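Local coordinates for probable transcriptional regulator (Pseudomonas aeruginosa, PDB 2FBI), which probably regulates transcription by binding DNA as a dimeric winged helix-turn-helix protein of the MarR family, at residues A[53-56]-A[57-61]; A[105-108]-A[109-113]; A[113-116]-A[117-120]. One frame throughout, in Å; residues are numbered along the deposited sequence. Where two conformers were deposited one is given.

Contact 1 (53-61) comes first along the chain, on the short helix 53-59, which with helix 64-76 probably forms the helix-turn-helix, as in other MarR proteins. Contacts 2 (105-113) and 3 (113-120) follow on the long helix 98-122; they share K113 and their centres lie about 12 Å apart. The centre of contact 1 is about 23 Å from that of contact 2 and about 27 Å from that of contact 3, on the opposite side of the chain's centre from both. As in other MarR proteins, the long helix probably joins the DNA-binding lobe to the dimerisation region. All three contacts have residues within reach of the second subunit.

Contact 1: A[53-56]-A[57-61]; sequences SYQL and ANQAC
Four successive i to i+4 bonds link the two segments: A57 N to S53 O is the straightest (3.2 Å, N-H...O 173°), N58 and Q59 donate to Y54 and Q55, and A60 N to L56 O is the shortest at 2.8 Å. C61 then leaves helical geometry with a positive phi of 54°. Q55 and Q59 lie side by side, pointing the same way. Q55 CG points opposite its own main-chain N (chi1 -177°) and the chain runs out extended, while the Q59 chain bends at chi2, and the two amides end up nearly coplanar. Their nearest atoms, Q55 NE2 and Q59 NE2, are 4.1 Å apart and both are donors, so this is contact without a bond. The Q59 CG packs 3.0 Å from Q55 O, and its OE1 accepts instead from Q48. One residue earlier, a water donates to Y54 O at 2.8 Å, a second donor there beside N58 N; its link to N58 OD1 is weak, and doubtful because N58 has two conformers. On the inner face L56 CD1 reaches A60 CB loosely at 4.5 Å, and both residues pack on helix 36-48. L56 and A57 also touch M67 of helix 64-76, consistent with the first helix of the helix-turn-helix in MarR proteins. At its start the E52 carboxylate accepts from the backbone N of Y54 and Q55. The apolar side thus packs the helix on its neighbours, while the glutamine amides do not bond each other: Q48 holds the Q59 amide, and Q16 of the second subunit takes the Q59 main-chain O.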
ATOM      1  N   SER A  53      -8.105 -19.112   2.689  1.00 28.04           N
ATOM      2  CA  SER A  53      -7.763 -18.243   1.583  1.00 29.08           C
ATOM      3  C   SER A  53      -8.266 -16.810   1.668  1.00 29.07           C
ATOM      4  O   SER A  53      -7.573 -15.924   1.177  1.00 29.56           O
ATOM      5  CB  SER A  53      -8.159 -18.867   0.259  1.00 29.18           C
ATOM      6  OG  SER A  53      -9.568 -18.958   0.205  1.00 34.88           O
ATOM      7  N   TYR A  54      -9.415 -16.555   2.303  1.00 29.04           N
ATOM      8  CA  TYR A  54      -9.873 -15.142   2.499  1.00 29.70           C
ATOM      9  C   TYR A  54      -9.069 -14.460   3.580  1.00 28.85           C
ATOM     10  O   TYR A  54      -8.707 -13.237   3.509  1.00 27.50           O
ATOM     11  CB  TYR A  54     -11.407 -15.056   2.789  1.00 30.51           C
ATOM     12  CG  TYR A  54     -12.282 -15.193   1.524  1.00 33.40           C
ATOM     13  CD1 TYR A  54     -12.446 -16.410   0.903  1.00 36.44           C
ATOM     14  CD2 TYR A  54     -12.923 -14.088   0.954  1.00 37.28           C
ATOM     15  CE1 TYR A  54     -13.201 -16.549  -0.247  1.00 37.23           C
ATOM     16  CE2 TYR A  54     -13.713 -14.220  -0.219  1.00 37.93           C
ATOM     17  CZ  TYR A  54     -13.863 -15.449  -0.790  1.00 37.85           C
ATOM     18  OH  TYR A  54     -14.608 -15.616  -1.954  1.00 39.51           O
ATOM     19  N   GLN A  55      -8.791 -15.231   4.621  1.00 27.94           N
ATOM     20  CA  GLN A  55      -7.887 -14.759   5.678  1.00 28.93           C
ATOM     21  C   GLN A  55      -6.470 -14.374   5.121  1.00 29.27           C
ATOM     22  O   GLN A  55      -5.863 -13.378   5.561  1.00 29.14           O
ATOM     23  CB  GLN A  55      -7.770 -15.868   6.702  1.00 29.99           C
ATOM     24  CG  GLN A  55      -6.967 -15.597   7.902  1.00 35.61           C
ATOM     25  CD  GLN A  55      -7.310 -16.564   9.037  1.00 42.13           C
ATOM     26  OE1 GLN A  55      -8.383 -17.181   9.064  1.00 47.74           O
ATOM     27  NE2 GLN A  55      -6.409 -16.675   9.993  1.00 48.41           N
ATOM     28  N   LEU A  56      -5.954 -15.187   4.195  1.00 28.08           N
ATOM     29  CA  LEU A  56      -4.649 -14.972   3.570  1.00 27.41           C
ATOM     30  C   LEU A  56      -4.671 -13.656   2.768  1.00 29.38           C
ATOM     31  O   LEU A  56      -3.774 -12.792   2.933  1.00 30.37           O
ATOM     32  CB  LEU A  56      -4.322 -16.194   2.664  1.00 27.33           C
ATOM     33  CG  LEU A  56      -3.054 -16.175   1.773  1.00 27.76           C
ATOM     34  CD1 LEU A  56      -1.814 -15.906   2.658  1.00 24.43           C
ATOM     35  CD2 LEU A  56      -2.884 -17.445   0.979  1.00 25.74           C
ATOM     36  N   ALA A  57      -5.695 -13.475   1.921  1.00 29.31           N
ATOM     37  CA  ALA A  57      -5.901 -12.191   1.223  1.00 31.67           C
ATOM     38  C   ALA A  57      -5.945 -10.986   2.155  1.00 33.31           C
ATOM     39  O   ALA A  57      -5.367  -9.942   1.826  1.00 34.33           O
ATOM     40  CB  ALA A  57      -7.154 -12.227   0.300  1.00 30.11           C
ATOM     41  N   ASN A  58      -6.592 -11.137   3.310  0.50 33.47           N
ATOM     42  CA  ASN A  58      -6.688 -10.077   4.297  0.50 34.49           C
ATOM     43  C   ASN A  58      -5.373  -9.718   4.977  0.50 35.61           C
ATOM     44  O   ASN A  58      -5.108  -8.546   5.215  0.50 36.36           O
ATOM     45  CB  ASN A  58      -7.756 -10.406   5.351  0.50 34.40           C
ATOM     46  CG  ASN A  58      -9.173 -10.120   4.861  0.50 33.65           C
ATOM     47  OD1 ASN A  58      -9.367  -9.502   3.818  0.50 32.65           O
ATOM     48  ND2 ASN A  58     -10.168 -10.577   5.623  0.50 34.30           N
ATOM     49  N   GLN A  59      -4.559 -10.722   5.293  1.00 36.60           N
ATOM     50  CA  GLN A  59      -3.292 -10.511   5.960  1.00 38.86           C
ATOM     51  C   GLN A  59      -2.226 -10.044   4.991  1.00 40.62           C
ATOM     52  O   GLN A  59      -1.383  -9.201   5.354  1.00 41.14           O
ATOM     53  CB  GLN A  59      -2.860 -11.823   6.566  1.00 40.03           C
ATOM     54  CG  GLN A  59      -3.848 -12.330   7.576  1.00 41.76           C
ATOM     55  CD  GLN A  59      -3.141 -12.709   8.785  1.00 46.54           C
ATOM     56  OE1 GLN A  59      -2.044 -12.212   9.032  1.00 50.67           O
ATOM     57  NE2 GLN A  59      -3.742 -13.581   9.588  1.00 48.44           N
ATOM     58  N   ALA A  60      -2.291 -10.600   3.774  1.00 41.84           N
ATOM     59  CA  ALA A  60      -1.317 -10.383   2.705  1.00 44.05           C
ATOM     60  C   ALA A  60      -1.598  -9.128   1.994  1.00 45.59           C
ATOM     61  O   ALA A  60      -0.807  -8.735   1.111  1.00 47.65           O
ATOM     62  CB  ALA A  60      -1.326 -11.542   1.695  1.00 44.22           C
ATOM     63  N   CYS A  61      -2.721  -8.499   2.345  1.00 46.35           N
ATOM     64  CA  CYS A  61      -3.114  -7.243   1.765  1.00 46.70           C
ATOM     65  C   CYS A  61      -3.132  -7.386   0.224  1.00 48.54           C
ATOM     66  O   CYS A  61      -2.321  -6.770  -0.500  1.00 48.66           O
ATOM     67  CB  CYS A  61      -2.168  -6.132   2.247  1.00 47.45           C
ATOM     68  SG  CYS A  61      -2.423  -5.679   3.996  1.00 42.46           S
TER
HETATM   69  O   HOH W   1     -10.488 -11.431   2.220  1.00 35.86           O

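Contact 2: A[105-108]-A[109-113]; sequences VSMS and GDMEK
M107 and S108 offer two carbonyl groups to the next turn: M111 N bonds to M107 O at 3.0 Å, and E112 N to S108 O at 2.9 Å. D110 CB lies 3.6 Å from M107 O, and the carboxylate OD2 of D110 bonds to H32 of helix 26-32. The V105 carbonyl is engaged otherwise. V105 O stands 4.1 Å from G109 N, too far for the usual i to i+4 bond, and accepts from S108 N and from the S108 hydroxyl. S108 OG to V105 O is 2.7 Å, with the donor tilted 15° from the carbonyl plane. That second bond follows from the torsion: with chi1 71°, OG sits between its own backbone N and carbonyl carbon and swings back over the preceding turn. A water fills the opened step, accepting from G109 N at 2.7 Å and donating to V105 O.

The segment belongs to helix 98-122, the long helix that in MarR proteins follows the wing and leads back to the dimerisation region. The long V105 O to G109 N separation and the bridging water mark a local irregularity within an otherwise continuous helix; the regular pattern resumes with M111 N to M107 O and continues through K113 N to G109 O.

Facing the rest of the chain are two methionines one turn apart. M107 and M111 point the same way, each chain bent at chi2 and chi3, and the M107 methyl CE meets M111 SD at 3.7 Å. M111 CG also comes within 3.4 Å of M107 O. Since M111 was deposited in two conformers, this pairing describes one of them. Both side chains pack on W39 of helix 36-48; M107 adds L29 and L34, and M111 touches F25 of the same chain and R7 of the second subunit.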
ATOM      1  N   VAL A 105      13.562 -19.910   1.329  1.00 27.26           N
ATOM      2  CA  VAL A 105      14.954 -20.007   1.871  1.00 27.29           C
ATOM      3  C   VAL A 105      16.005 -19.339   0.956  1.00 28.26           C
ATOM      4  O   VAL A 105      16.774 -18.504   1.401  1.00 26.27           O
ATOM      5  CB  VAL A 105      15.344 -21.479   2.206  1.00 27.24           C
ATOM      6  CG1 VAL A 105      16.854 -21.588   2.547  1.00 26.71           C
ATOM      7  CG2 VAL A 105      14.499 -22.023   3.341  1.00 23.26           C
ATOM      8  N   SER A 106      16.026 -19.680  -0.328  1.00 30.75           N
ATOM      9  CA  SER A 106      17.046 -19.080  -1.180  1.00 34.02           C
ATOM     10  C   SER A 106      16.923 -17.568  -1.397  1.00 35.72           C
ATOM     11  O   SER A 106      17.913 -16.918  -1.663  1.00 38.10           O
ATOM     12  CB  SER A 106      17.182 -19.821  -2.501  1.00 34.99           C
ATOM     13  OG  SER A 106      16.108 -19.543  -3.332  1.00 35.86           O
ATOM     14  N   MET A 107      15.731 -17.001  -1.267  1.00 36.71           N
ATOM     15  CA  MET A 107      15.572 -15.571  -1.391  1.00 37.33           C
ATOM     16  C   MET A 107      15.971 -14.826  -0.135  1.00 37.41           C
ATOM     17  O   MET A 107      16.321 -13.672  -0.197  1.00 35.54           O
ATOM     18  CB  MET A 107      14.125 -15.242  -1.729  1.00 38.02           C
ATOM     19  CG  MET A 107      13.798 -15.449  -3.214  1.00 41.40           C
ATOM     20  SD  MET A 107      13.002 -13.989  -3.843  1.00 54.78           S
ATOM     21  CE  MET A 107      14.036 -12.701  -3.163  1.00 36.15           C
ATOM     22  N   SER A 108      15.949 -15.521   0.999  1.00 38.43           N
ATOM     23  CA  SER A 108      16.089 -14.889   2.317  1.00 39.15           C
ATOM     24  C   SER A 108      17.443 -14.258   2.571  1.00 38.61           C
ATOM     25  O   SER A 108      17.500 -13.248   3.244  1.00 38.41           O
ATOM     26  CB  SER A 108      15.717 -15.867   3.461  1.00 39.10           C
ATOM     27  OG  SER A 108      16.722 -16.870   3.595  1.00 40.94           O
ATOM     28  N   GLY A 109      18.521 -14.818   2.014  1.00 38.65           N
ATOM     29  CA  GLY A 109      19.851 -14.198   2.145  1.00 38.44           C
ATOM     30  C   GLY A 109      19.906 -12.846   1.451  1.00 38.41           C
ATOM     31  O   GLY A 109      20.297 -11.824   2.054  1.00 38.38           O
ATOM     32  N   ASP A 110      19.450 -12.812   0.200  1.00 39.10           N
ATOM     33  CA  ASP A 110      19.280 -11.525  -0.495  1.00 39.60           C
ATOM     34  C   ASP A 110      18.391 -10.545   0.300  1.00 38.66           C
ATOM     35  O   ASP A 110      18.760  -9.389   0.496  1.00 37.96           O
ATOM     36  CB  ASP A 110      18.765 -11.727  -1.942  1.00 40.81           C
ATOM     37  CG  ASP A 110      19.820 -12.372  -2.865  1.00 45.59           C
ATOM     38  OD1 ASP A 110      21.038 -12.191  -2.596  1.00 49.35           O
ATOM     39  OD2 ASP A 110      19.445 -13.083  -3.844  1.00 50.30           O
ATOM     40  N   MET A 111      17.236 -11.004   0.775  0.50 38.93           N
ATOM     41  CA  MET A 111      16.324 -10.086   1.473  0.50 39.39           C
ATOM     42  C   MET A 111      16.906  -9.565   2.811  0.50 39.08           C
ATOM     43  O   MET A 111      16.625  -8.431   3.211  0.50 38.93           O
ATOM     44  CB  MET A 111      14.890 -10.662   1.614  0.50 39.12           C
ATOM     45  CG  MET A 111      14.174 -11.088   0.294  0.50 40.36           C
ATOM     46  SD  MET A 111      13.609  -9.840  -0.919  0.50 39.80           S
ATOM     47  CE  MET A 111      15.148  -9.399  -1.638  0.50 34.84           C
ATOM     48  N   GLU A 112      17.722 -10.380   3.483  1.00 39.55           N
ATOM     49  CA  GLU A 112      18.458  -9.933   4.683  1.00 40.23           C
ATOM     50  C   GLU A 112      19.471  -8.804   4.340  1.00 39.59           C
ATOM     51  O   GLU A 112      19.505  -7.769   5.022  1.00 39.65           O
ATOM     52  CB  GLU A 112      19.099 -11.144   5.379  1.00 40.49           C
ATOM     53  CG  GLU A 112      20.062 -10.871   6.587  1.00 44.21           C
ATOM     54  CD  GLU A 112      19.432 -10.071   7.729  1.00 51.68           C
ATOM     55  OE1 GLU A 112      18.312 -10.443   8.145  1.00 55.20           O
ATOM     56  OE2 GLU A 112      20.056  -9.068   8.200  1.00 55.47           O
ATOM     57  N   LYS A 113      20.224  -8.971   3.254  1.00 39.23           N
ATOM     58  CA  LYS A 113      21.171  -7.933   2.796  1.00 39.41           C
ATOM     59  C   LYS A 113      20.464  -6.627   2.461  1.00 38.89           C
ATOM     60  O   LYS A 113      20.981  -5.526   2.756  1.00 38.26           O
ATOM     61  CB  LYS A 113      21.925  -8.373   1.547  1.00 40.64           C
ATOM     62  CG  LYS A 113      22.528  -9.753   1.609  1.00 43.72           C
ATOM     63  CD  LYS A 113      24.039  -9.703   1.626  1.00 49.61           C
ATOM     64  CE  LYS A 113      24.644 -11.127   1.796  1.00 52.98           C
ATOM     65  NZ  LYS A 113      24.358 -12.021   0.628  1.00 52.23           N
TER
HETATM   66  O   HOH W   2      19.590 -17.095   0.957  1.00 42.19           O

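Contact 3: A[113-116]-A[117-120]; sequences KNYQ and RIQE
R117 turns back along the helix toward K113 and N114. R117 CB lies 3.6 Å from N114 O. Since CG is anti to the carbonyl carbon (chi1 -65°), the next atom drops beside the preceding turn, where R117 CG is 3.3 Å from K113 O, the same oxygen that accepts from R117 N. CD passes that oxygen more loosely, and the chain then runs extended to NE. At the tip, R117 NH1 reaches N114 OD1 at 3.1 Å; the bond is weak, with an N-H...O angle of 133°. OD1 approaches the guanidinium at its edge, near its plane, although the amide and guanidinium planes are turned 37° apart. R117 NH1 also lies 3.8 Å from K113 CB. The other end of the amide is held too, N114 ND2 bonding to S28 OG, which helps fix which way the amide faces.

On another side of the helix, Y115 CD2 and I118 CD1 approach to 4.5 Å, an oblique apolar contact. Y115 meets the F25 ring, and its OH bonds to L10 N of the second subunit, while I118 packs on I140 of that subunit, as expected in a MarR dimer interface. E120 N bonds to Q116 O, and E120 CG packs against that oxygen at 3.1 Å. The chemistry implies an R117 tied weakly to the S28-held N114 amide, beside a Y115/I118 side that packs on F25 and takes part in the contact with the second subunit.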
ATOM      1  N   LYS A 113      20.224  -8.971   3.254  1.00 39.23           N
ATOM      2  CA  LYS A 113      21.171  -7.933   2.796  1.00 39.41           C
ATOM      3  C   LYS A 113      20.464  -6.627   2.461  1.00 38.89           C
ATOM      4  O   LYS A 113      20.981  -5.526   2.756  1.00 38.26           O
ATOM      5  CB  LYS A 113      21.925  -8.373   1.547  1.00 40.64           C
ATOM      6  CG  LYS A 113      22.528  -9.753   1.609  1.00 43.72           C
ATOM      7  CD  LYS A 113      24.039  -9.703   1.626  1.00 49.61           C
ATOM      8  CE  LYS A 113      24.644 -11.127   1.796  1.00 52.98           C
ATOM      9  NZ  LYS A 113      24.358 -12.021   0.628  1.00 52.23           N
ATOM     10  N   ASN A 114      19.273  -6.734   1.855  1.00 37.41           N
ATOM     11  CA  ASN A 114      18.519  -5.536   1.572  1.00 36.73           C
ATOM     12  C   ASN A 114      18.008  -4.849   2.807  1.00 36.03           C
ATOM     13  O   ASN A 114      17.940  -3.615   2.845  1.00 35.99           O
ATOM     14  CB  ASN A 114      17.415  -5.827   0.571  1.00 37.02           C
ATOM     15  CG  ASN A 114      17.978  -6.276  -0.758  1.00 39.04           C
ATOM     16  OD1 ASN A 114      18.922  -5.674  -1.261  1.00 36.99           O
ATOM     17  ND2 ASN A 114      17.428  -7.347  -1.314  1.00 38.80           N
ATOM     18  N   TYR A 115      17.690  -5.632   3.842  1.00 35.44           N
ATOM     19  CA  TYR A 115      17.354  -5.045   5.150  1.00 34.75           C
ATOM     20  C   TYR A 115      18.564  -4.418   5.858  1.00 34.98           C
ATOM     21  O   TYR A 115      18.428  -3.399   6.503  1.00 35.01           O
ATOM     22  CB  TYR A 115      16.666  -6.071   6.096  1.00 34.95           C
ATOM     23  CG  TYR A 115      15.179  -6.076   5.916  1.00 34.10           C
ATOM     24  CD1 TYR A 115      14.544  -7.171   5.345  1.00 31.57           C
ATOM     25  CD2 TYR A 115      14.407  -4.928   6.243  1.00 33.85           C
ATOM     26  CE1 TYR A 115      13.144  -7.170   5.157  1.00 33.75           C
ATOM     27  CE2 TYR A 115      13.035  -4.915   6.041  1.00 35.28           C
ATOM     28  CZ  TYR A 115      12.406  -6.043   5.501  1.00 33.16           C
ATOM     29  OH  TYR A 115      11.052  -6.031   5.277  1.00 34.32           O
ATOM     30  N   GLN A 116      19.729  -5.038   5.744  1.00 36.67           N
ATOM     31  CA  GLN A 116      20.987  -4.423   6.218  1.00 39.96           C
ATOM     32  C   GLN A 116      21.269  -3.062   5.555  1.00 39.23           C
ATOM     33  O   GLN A 116      21.647  -2.112   6.230  1.00 40.46           O
ATOM     34  CB  GLN A 116      22.171  -5.397   6.067  1.00 39.05           C
ATOM     35  CG  GLN A 116      22.071  -6.556   7.081  1.00 43.73           C
ATOM     36  CD  GLN A 116      22.915  -7.823   6.740  1.00 45.11           C
ATOM     37  OE1 GLN A 116      23.315  -8.071   5.572  1.00 50.76           O
ATOM     38  NE2 GLN A 116      23.163  -8.643   7.776  1.00 49.61           N
ATOM     39  N   ARG A 117      21.024  -2.957   4.251  1.00 38.70           N
ATOM     40  CA  ARG A 117      21.137  -1.667   3.545  1.00 37.95           C
ATOM     41  C   ARG A 117      20.155  -0.640   4.081  1.00 37.73           C
ATOM     42  O   ARG A 117      20.503   0.542   4.227  1.00 37.42           O
ATOM     43  CB  ARG A 117      20.951  -1.864   2.051  1.00 36.71           C
ATOM     44  CG  ARG A 117      22.044  -2.703   1.395  1.00 39.10           C
ATOM     45  CD  ARG A 117      21.859  -2.813  -0.145  1.00 39.62           C
ATOM     46  NE  ARG A 117      23.030  -3.497  -0.746  1.00 51.89           N
ATOM     47  CZ  ARG A 117      23.098  -4.777  -1.168  1.00 55.43           C
ATOM     48  NH1 ARG A 117      22.047  -5.608  -1.090  1.00 57.42           N
ATOM     49  NH2 ARG A 117      24.237  -5.244  -1.684  1.00 57.18           N
ATOM     50  N   ILE A 118      18.919  -1.081   4.393  1.00 37.18           N
ATOM     51  CA  ILE A 118      17.904  -0.171   4.944  1.00 36.53           C
ATOM     52  C   ILE A 118      18.295   0.293   6.349  1.00 37.67           C
ATOM     53  O   ILE A 118      18.183   1.476   6.699  1.00 37.45           O
ATOM     54  CB  ILE A 118      16.464  -0.808   4.929  1.00 37.18           C
ATOM     55  CG1 ILE A 118      15.960  -0.930   3.467  1.00 34.48           C
ATOM     56  CG2 ILE A 118      15.508  -0.016   5.849  1.00 34.65           C
ATOM     57  CD1 ILE A 118      14.569  -1.584   3.248  1.00 35.76           C
ATOM     58  N   GLN A 119      18.789  -0.646   7.143  1.00 39.87           N
ATOM     59  CA  GLN A 119      19.150  -0.382   8.536  1.00 42.11           C
ATOM     60  C   GLN A 119      20.297   0.651   8.584  1.00 42.02           C
ATOM     61  O   GLN A 119      20.214   1.633   9.318  1.00 42.98           O
ATOM     62  CB  GLN A 119      19.573  -1.692   9.161  1.00 42.93           C
ATOM     63  CG  GLN A 119      19.299  -1.825  10.637  1.00 49.15           C
ATOM     64  CD  GLN A 119      19.912  -3.105  11.154  1.00 56.07           C
ATOM     65  OE1 GLN A 119      19.514  -4.215  10.735  1.00 57.88           O
ATOM     66  NE2 GLN A 119      20.939  -2.973  12.014  1.00 56.95           N
ATOM     67  N   GLU A 120      21.322   0.453   7.756  1.00 41.95           N
ATOM     68  CA  GLU A 120      22.456   1.397   7.660  1.00 42.71           C
ATOM     69  C   GLU A 120      22.038   2.793   7.224  1.00 41.70           C
ATOM     70  O   GLU A 120      22.419   3.771   7.830  1.00 41.53           O
ATOM     71  CB  GLU A 120      23.523   0.846   6.709  1.00 43.05           C
ATOM     72  CG  GLU A 120      24.131  -0.445   7.207  1.00 47.44           C
ATOM     73  CD  GLU A 120      24.916  -1.197   6.147  1.00 57.11           C
ATOM     74  OE1 GLU A 120      25.020  -0.689   4.998  1.00 60.14           O
ATOM     75  OE2 GLU A 120      25.441  -2.309   6.465  1.00 61.21           O
TER